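Long-range contacts in glutaredoxin-glutathione complex (Polygonaceae, PDB 5KQA), which binds glutathione and, as a member of the glutaredoxin family, probably uses it to reduce disulfides or glutathione-mixed disulfides in other proteins: residues R52-F57 and C104-M108; Q59-R63 and C123-A127. One frame throughout, in Å; residues are numbered along the deposited sequence.

Overall arrangement
Two contacts, with centres about 13 Å apart, show how one helix of a thioredoxin-like fold can be tied to later parts of the chain through its middle and its C-terminal end. Both draw on helix 48-60. In interaction 1 its residues 52-57 pack against the start of helix 104-112, beside bound glutathione; in interaction 2 the turn that ends it, 59-63, meets segment 123-127 beyond helix 116-122. Along the chain the segments alternate, the first partners of both contacts preceding the second. Phe57 O and Ala62 N, 3.0 Å apart in a probable hydrogen bond, link the two contacts directly. Helix 48-60 thus connects the glutathione side of the fold with the end of the modelled chain.

Interaction 1 (R52-F57 and C104-M108); sequences RVKKLF and CDSVM. With GSH (glutathione), chain B.
Arg52 and Val53 meet Cys104 where helix 48-60 lies beside the first turn of helix 104-112, the axes of the two short segments 10.2 Å apart at closest approach and 28° from parallel. Arg52 can be followed outward. Its CB rests 3.8 Å from Cys104 SG; bends at chi2 and chi3 then fold the chain back, so that NE, CZ and NH1 also lie near that sulfur, which sits over one face of the guanidinium, offset toward its rim. At the tip, NH2 comes 3.6 Å from Met108 CE, an oblique approach. Arg52 thus contributes van der Waals contacts, and no hydrogen bond joins the two segments.

Further along, Val53 CG1 presses against Cys104, 3.4 Å from SG and tight against CA. The Leu56 and Val107 side chains run past each other in opposite senses, CD2 of Leu56 3.5 Å from CG1 of Val107; CD2 also touches Met108 SD. The same Val107 methyl, held anti to the backbone N (chi1 168°), reaches the Phe57 ring near CZ. Val94 of the central sheet and Leu116 of helix 116-122 extend this apolar cluster.

Polar chemistry is concentrated at the start of helix 104-112. Cys104 N donates to glutathione O11 (2.8 Å) and Asp105 N to O12 (3.0 Å), so successive amides hold both oxygens of one carboxylate; glutathione N1 is modelled so near Asp105 OD2 that the details of this hydrogen bond are doubtful. Asp105 OD1 accepts from Ser106 N through its anti lone pair at 2.6 Å, which helps orient the carboxylate. Lys44, Gln79 and Val91 also hydrogen-bond to glutathione. The positive end of the helix dipole would probably favour the bound carboxylate, while sulfur and methyl contacts join this helix to helix 48-60, which begins just after Cys47 of the pocket, first cysteine of a probable thioredoxin-type CxxC motif.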
ATOM      1  N   ARG A  52       9.192   5.384  -6.857  1.00 11.90           N
ATOM      2  CA  ARG A  52       9.781   6.265  -5.843  1.00 12.62           C
ATOM      3  C   ARG A  52       9.617   5.731  -4.420  1.00 10.83           C
ATOM      4  O   ARG A  52      10.577   5.721  -3.639  1.00 14.04           O
ATOM      5  CB  ARG A  52       9.170   7.672  -5.921  1.00  8.93           C
ATOM      6  CG  ARG A  52       9.683   8.530  -7.067  1.00 20.07           C
ATOM      7  CD  ARG A  52      10.317   9.814  -6.545  1.00 34.16           C
ATOM      8  NE  ARG A  52       9.310  10.783  -6.131  1.00 52.20           N
ATOM      9  CZ  ARG A  52       9.393  11.544  -5.046  1.00 28.79           C
ATOM     10  NH1 ARG A  52       8.415  12.393  -4.768  1.00 34.23           N
ATOM     11  NH2 ARG A  52      10.443  11.459  -4.238  1.00 22.97           N
ATOM     12  N   VAL A  53       8.407   5.298  -4.071  1.00 11.70           N
ATOM     13  CA  VAL A  53       8.156   4.887  -2.689  1.00 10.97           C
ATOM     14  C   VAL A  53       8.874   3.581  -2.405  1.00  7.98           C
ATOM     15  O   VAL A  53       9.388   3.383  -1.304  1.00  8.98           O
ATOM     16  CB  VAL A  53       6.636   4.735  -2.346  1.00 13.20           C
ATOM     17  CG1 VAL A  53       5.896   6.041  -2.565  1.00 25.66           C
ATOM     18  CG2 VAL A  53       5.991   3.604  -3.114  1.00 17.13           C
ATOM     19  N   LYS A  54       8.939   2.700  -3.403  1.00 12.39           N
ATOM     20  CA  LYS A  54       9.664   1.443  -3.248  1.00 11.62           C
ATOM     21  C   LYS A  54      11.155   1.698  -3.030  1.00 12.46           C
ATOM     22  O   LYS A  54      11.795   1.058  -2.192  1.00  8.43           O
ATOM     23  CB  LYS A  54       9.475   0.537  -4.471  1.00 13.98           C
ATOM     24  CG  LYS A  54       8.084  -0.039  -4.645  1.00 15.88           C
ATOM     25  CD  LYS A  54       7.952  -0.641  -6.042  1.00 14.52           C
ATOM     26  CE  LYS A  54       6.520  -0.963  -6.385  1.00 20.75           C
ATOM     27  NZ  LYS A  54       6.369  -1.447  -7.800  1.00 15.72           N
ATOM     28  N   LYS A  55      11.710   2.619  -3.810  1.00  9.30           N
ATOM     29  CA  LYS A  55      13.117   2.983  -3.671  1.00 12.68           C
ATOM     30  C   LYS A  55      13.418   3.536  -2.267  1.00 13.82           C
ATOM     31  O   LYS A  55      14.432   3.190  -1.658  1.00 10.82           O
ATOM     32  CB  LYS A  55      13.494   4.005  -4.746  1.00 19.37           C
ATOM     33  CG  LYS A  55      14.981   4.255  -4.905  1.00 20.88           C
ATOM     34  CD  LYS A  55      15.242   5.055  -6.179  1.00 43.07           C
ATOM     35  CE  LYS A  55      16.730   5.232  -6.458  1.00 45.59           C
ATOM     36  NZ  LYS A  55      17.405   6.095  -5.445  1.00 51.45           N
ATOM     37  N   LEU A  56      12.536   4.394  -1.758  1.00  9.77           N
ATOM     38  CA  LEU A  56      12.669   4.911  -0.392  1.00 14.13           C
ATOM     39  C   LEU A  56      12.687   3.782   0.634  1.00 13.84           C
ATOM     40  O   LEU A  56      13.565   3.728   1.491  1.00 13.20           O
ATOM     41  CB  LEU A  56      11.530   5.882  -0.058  1.00 15.69           C
ATOM     42  CG  LEU A  56      11.534   6.402   1.391  1.00 16.43           C
ATOM     43  CD1 LEU A  56      12.596   7.461   1.588  1.00 20.09           C
ATOM     44  CD2 LEU A  56      10.186   6.921   1.820  1.00 13.65           C
ATOM     45  N   PHE A  57      11.704   2.891   0.556  1.00 12.19           N
ATOM     46  CA  PHE A  57      11.634   1.764   1.482  1.00 14.67           C
ATOM     47  C   PHE A  57      12.855   0.859   1.355  1.00 14.70           C
ATOM     48  O   PHE A  57      13.345   0.349   2.359  1.00 15.17           O
ATOM     49  CB  PHE A  57      10.352   0.952   1.256  1.00  9.51           C
ATOM     50  CG  PHE A  57       9.115   1.665   1.673  1.00 11.14           C
ATOM     51  CD1 PHE A  57       9.096   2.411   2.844  1.00 12.98           C
ATOM     52  CD2 PHE A  57       7.972   1.610   0.897  1.00 10.89           C
ATOM     53  CE1 PHE A  57       7.958   3.081   3.239  1.00 15.29           C
ATOM     54  CE2 PHE A  57       6.830   2.285   1.286  1.00 10.05           C
ATOM     55  CZ  PHE A  57       6.822   3.016   2.459  1.00 15.01           C
ATOM     56  N   CYS A 104       2.601   8.418  -2.459  1.00 14.38           N
ATOM     57  CA  CYS A 104       4.012   8.781  -2.380  1.00 17.93           C
ATOM     58  C   CYS A 104       4.236  10.035  -1.542  1.00 16.09           C
ATOM     59  O   CYS A 104       5.094  10.065  -0.652  1.00 13.76           O
ATOM     60  CB  CYS A 104       4.585   8.998  -3.780  1.00 21.62           C
ATOM     61  SG  CYS A 104       6.373   9.214  -3.789  1.00 23.72           S
ATOM     62  N   ASP A 105       3.458  11.067  -1.839  1.00 16.74           N
ATOM     63  CA  ASP A 105       3.501  12.315  -1.088  1.00 21.13           C
ATOM     64  C   ASP A 105       3.300  12.095   0.413  1.00 20.30           C
ATOM     65  O   ASP A 105       4.041  12.635   1.233  1.00 14.15           O
ATOM     66  CB  ASP A 105       2.448  13.272  -1.623  1.00 17.03           C
ATOM     67  CG  ASP A 105       1.179  12.556  -2.054  1.00 40.17           C
ATOM     68  OD1 ASP A 105       0.789  11.554  -1.400  1.00 26.98           O
ATOM     69  OD2 ASP A 105       0.574  12.993  -3.060  1.00 39.44           O
ATOM     70  N   SER A 106       2.290  11.306   0.766  1.00  9.47           N
ATOM     71  CA  SER A 106       1.998  11.012   2.169  1.00 14.45           C
ATOM     72  C   SER A 106       3.166  10.324   2.864  1.00 11.95           C
ATOM     73  O   SER A 106       3.485  10.633   4.013  1.00 12.56           O
ATOM     74  CB  SER A 106       0.749  10.136   2.282  1.00 18.11           C
ATOM     75  OG  SER A 106      -0.353  10.741   1.627  1.00 20.14           O
ATOM     76  N   VAL A 107       3.798   9.383   2.165  1.00 12.33           N
ATOM     77  CA  VAL A 107       4.935   8.663   2.721  1.00 15.14           C
ATOM     78  C   VAL A 107       6.119   9.607   2.873  1.00 14.40           C
ATOM     79  O   VAL A 107       6.809   9.600   3.896  1.00 12.80           O
ATOM     80  CB  VAL A 107       5.343   7.453   1.841  1.00 13.46           C
ATOM     81  CG1 VAL A 107       6.694   6.903   2.285  1.00 16.40           C
ATOM     82  CG2 VAL A 107       4.251   6.363   1.879  1.00 10.22           C
ATOM     83  N   MET A 108       6.349  10.418   1.848  1.00 12.57           N
ATOM     84  CA  MET A 108       7.405  11.425   1.897  1.00 18.81           C
ATOM     85  C   MET A 108       7.175  12.417   3.044  1.00 11.29           C
ATOM     86  O   MET A 108       8.124  12.848   3.702  1.00 17.38           O
ATOM     87  CB  MET A 108       7.501  12.167   0.560  1.00 14.07           C
ATOM     88  CG  MET A 108       7.957  11.303  -0.602  1.00 14.28           C
ATOM     89  SD  MET A 108       9.467  10.401  -0.207  1.00 28.26           S
ATOM     90  CE  MET A 108       9.540   9.235  -1.569  1.00 26.65           C
TER
HETATM   91  N1  GSH B 201       0.157  12.445  -5.362  1.00 27.82           N
HETATM   92  CA1 GSH B 201       0.098  11.058  -5.691  1.00 24.36           C
HETATM   93  C1  GSH B 201       1.225  10.373  -4.952  1.00 25.14           C
HETATM   94  O11 GSH B 201       1.179   9.132  -4.735  1.00 15.02           O
HETATM   95  O12 GSH B 201       2.207  11.053  -4.541  1.00 25.97           O
HETATM   96  CB1 GSH B 201       0.203  10.857  -7.197  1.00 20.28           C
HETATM   97  CG1 GSH B 201       0.208   9.374  -7.551  1.00 22.92           C
HETATM   98  CD1 GSH B 201      -0.276   9.125  -8.978  1.00 27.70           C
HETATM   99  OE1 GSH B 201      -0.566  10.057  -9.705  1.00 32.31           O
HETATM  100  N2  GSH B 201      -0.393   7.790  -9.470  1.00 20.62           N
HETATM  101  CA2 GSH B 201      -0.853   7.521 -10.796  1.00 29.31           C
HETATM  102  C2  GSH B 201      -2.223   6.891 -10.809  1.00 31.35           C
HETATM  103  O2  GSH B 201      -2.569   6.103  -9.942  1.00 24.17           O
HETATM  104  CB2 GSH B 201       0.004   6.474 -11.471  1.00 32.36           C
HETATM  105  SG2 GSH B 201       1.515   7.159 -12.092  1.00 36.56           S
HETATM  106  N3  GSH B 201      -3.099   7.189 -11.885  1.00 29.92           N
HETATM  107  CA3 GSH B 201      -4.378   6.568 -11.934  1.00 28.23           C
HETATM  108  C3  GSH B 201      -4.184   5.061 -12.096  1.00 35.85           C
HETATM  109  O31 GSH B 201      -5.018   4.256 -11.605  1.00 46.17           O
HETATM  110  O32 GSH B 201      -3.186   4.590 -12.716  1.00 29.58           O

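Interaction 2 (Q59-R63 and C123-A127); sequences QLGAR and CGAIA
Ala62 and Ile126 bring the turn after helix 48-60 against the last modelled residues, their CA atoms 4.8 Å apart. One backbone hydrogen bond spans the contact: Arg63 N donates to Ala125 O at 3.0 Å, nearly straight at 159°, with the donor tilted 18° from the carbonyl plane. The same oxygen receives a weaker CA-H...O approach from Ala62 CA, 3.5 Å away, so neighbouring residues of the turn converge on a single acceptor.

Apolar contact centres on Ile126. Its CG1, anti to the carbonyl carbon (chi1 -67°), lies 3.6 Å from Ala62 CB. Beyond this apolar pair, Ile126 CD1 also lies against the backbone carbonyl of Leu60, 3.8 Å from Leu60 O.

Backbone shape sets up both sides. Gly61 and Gly124, each with positive phi, close the preceding helices through Schellman motifs and redirect the chain into the contact.

Around this junction, helix 116-122 supplies the shared surface: Leu120 touches Leu60, Ala125 and Ile126, while Leu116 adds to the cover of Leu60. Pro38 packs on Ala125, and Arg63 leads toward strand 65-68, so segment 123-127 lies against the ends of helices 48-60 and 116-122, near the loop that enters strand 39-43.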
ATOM      1  N   GLN A  59      15.919   1.779   0.575  1.00 17.95           N
ATOM      2  CA  GLN A  59      17.034   2.489   1.199  1.00 17.60           C
ATOM      3  C   GLN A  59      16.894   2.558   2.728  1.00 20.09           C
ATOM      4  O   GLN A  59      17.893   2.596   3.456  1.00 17.34           O
ATOM      5  CB  GLN A  59      17.151   3.888   0.585  1.00 15.06           C
ATOM      6  CG  GLN A  59      17.495   3.844  -0.909  1.00 17.90           C
ATOM      7  CD  GLN A  59      17.545   5.213  -1.560  1.00 29.56           C
ATOM      8  OE1 GLN A  59      16.823   6.128  -1.166  1.00 29.42           O
ATOM      9  NE2 GLN A  59      18.399   5.358  -2.566  1.00 32.80           N
ATOM     10  N   LEU A  60      15.658   2.546   3.215  1.00 13.74           N
ATOM     11  CA  LEU A  60      15.404   2.551   4.655  1.00 11.78           C
ATOM     12  C   LEU A  60      15.590   1.180   5.282  1.00 11.45           C
ATOM     13  O   LEU A  60      15.551   1.048   6.505  1.00 17.86           O
ATOM     14  CB  LEU A  60      13.988   3.032   4.962  1.00 17.10           C
ATOM     15  CG  LEU A  60      13.607   4.477   4.670  1.00 18.10           C
ATOM     16  CD1 LEU A  60      12.154   4.678   5.079  1.00 17.45           C
ATOM     17  CD2 LEU A  60      14.526   5.452   5.395  1.00 16.16           C
ATOM     18  N   GLY A  61      15.769   0.152   4.454  1.00 12.61           N
ATOM     19  CA  GLY A  61      15.934  -1.205   4.957  1.00 16.78           C
ATOM     20  C   GLY A  61      14.626  -1.854   5.390  1.00 18.51           C
ATOM     21  O   GLY A  61      14.601  -2.783   6.202  1.00 11.75           O
ATOM     22  N   ALA A  62      13.525  -1.367   4.836  1.00 17.45           N
ATOM     23  CA  ALA A  62      12.211  -1.869   5.214  1.00 19.99           C
ATOM     24  C   ALA A  62      11.728  -2.914   4.216  1.00 15.44           C
ATOM     25  O   ALA A  62      11.869  -2.740   3.009  1.00 18.39           O
ATOM     26  CB  ALA A  62      11.209  -0.715   5.315  1.00 17.53           C
ATOM     27  N   ARG A  63      11.157  -4.005   4.708  1.00 14.35           N
ATOM     28  CA  ARG A  63      10.606  -4.979   3.778  1.00 23.57           C
ATOM     29  C   ARG A  63       9.118  -4.725   3.569  1.00 14.81           C
ATOM     30  O   ARG A  63       8.367  -4.452   4.512  1.00 16.73           O
ATOM     31  CB  ARG A  63      10.857  -6.412   4.252  1.00 20.31           C
ATOM     32  CG  ARG A  63       9.953  -6.912   5.351  1.00 34.90           C
ATOM     33  CD  ARG A  63      10.239  -8.389   5.597  1.00 60.48           C
ATOM     34  NE  ARG A  63      11.677  -8.635   5.713  1.00 81.65           N
ATOM     35  CZ  ARG A  63      12.259  -9.813   5.501  1.00 87.25           C
ATOM     36  NH1 ARG A  63      11.531 -10.868   5.154  1.00 78.78           N
ATOM     37  NH2 ARG A  63      13.577  -9.932   5.630  1.00 67.49           N
ATOM     38  N   CYS A 123       5.829  -1.833  13.844  1.00 19.08           N
ATOM     39  CA  CYS A 123       5.005  -2.912  13.299  1.00 15.51           C
ATOM     40  C   CYS A 123       5.816  -4.054  12.704  1.00 25.40           C
ATOM     41  O   CYS A 123       5.243  -5.002  12.149  1.00 18.94           O
ATOM     42  CB  CYS A 123       4.071  -2.368  12.226  1.00 11.57           C
ATOM     43  SG  CYS A 123       4.927  -1.911  10.733  1.00 15.15           S
ATOM     44  N   GLY A 124       7.141  -3.955  12.784  1.00 16.04           N
ATOM     45  CA  GLY A 124       8.003  -5.014  12.288  1.00 14.07           C
ATOM     46  C   GLY A 124       8.525  -4.869  10.867  1.00 20.85           C
ATOM     47  O   GLY A 124       9.303  -5.692  10.410  1.00 17.25           O
ATOM     48  N   ALA A 125       8.118  -3.828  10.155  1.00 12.81           N
ATOM     49  CA  ALA A 125       8.568  -3.675   8.774  1.00 16.61           C
ATOM     50  C   ALA A 125      10.075  -3.418   8.704  1.00 20.08           C
ATOM     51  O   ALA A 125      10.726  -3.746   7.715  1.00 15.68           O
ATOM     52  CB  ALA A 125       7.805  -2.559   8.086  1.00 14.98           C
ATOM     53  N   ILE A 126      10.621  -2.813   9.752  1.00 16.01           N
ATOM     54  CA  ILE A 126      12.069  -2.701   9.898  1.00 15.81           C
ATOM     55  C   ILE A 126      12.475  -3.489  11.125  1.00 24.54           C
ATOM     56  O   ILE A 126      11.912  -3.291  12.212  1.00 16.22           O
ATOM     57  CB  ILE A 126      12.548  -1.248  10.051  1.00 15.63           C
ATOM     58  CG1 ILE A 126      12.316  -0.460   8.761  1.00 18.91           C
ATOM     59  CG2 ILE A 126      14.033  -1.218  10.404  1.00 20.44           C
ATOM     60  CD1 ILE A 126      12.622   1.028   8.900  1.00 13.14           C
ATOM     61  N   ALA A 127      13.437  -4.390  10.939  1.00 18.57           N
ATOM     62  CA  ALA A 127      13.914  -5.273  12.002  1.00 31.42           C
ATOM     63  C   ALA A 127      14.935  -4.580  12.904  1.00 31.99           C
ATOM     64  O   ALA A 127      15.115  -4.961  14.064  1.00 37.82           O
ATOM     65  CB  ALA A 127      14.519  -6.533  11.403  1.00 30.13           C
TER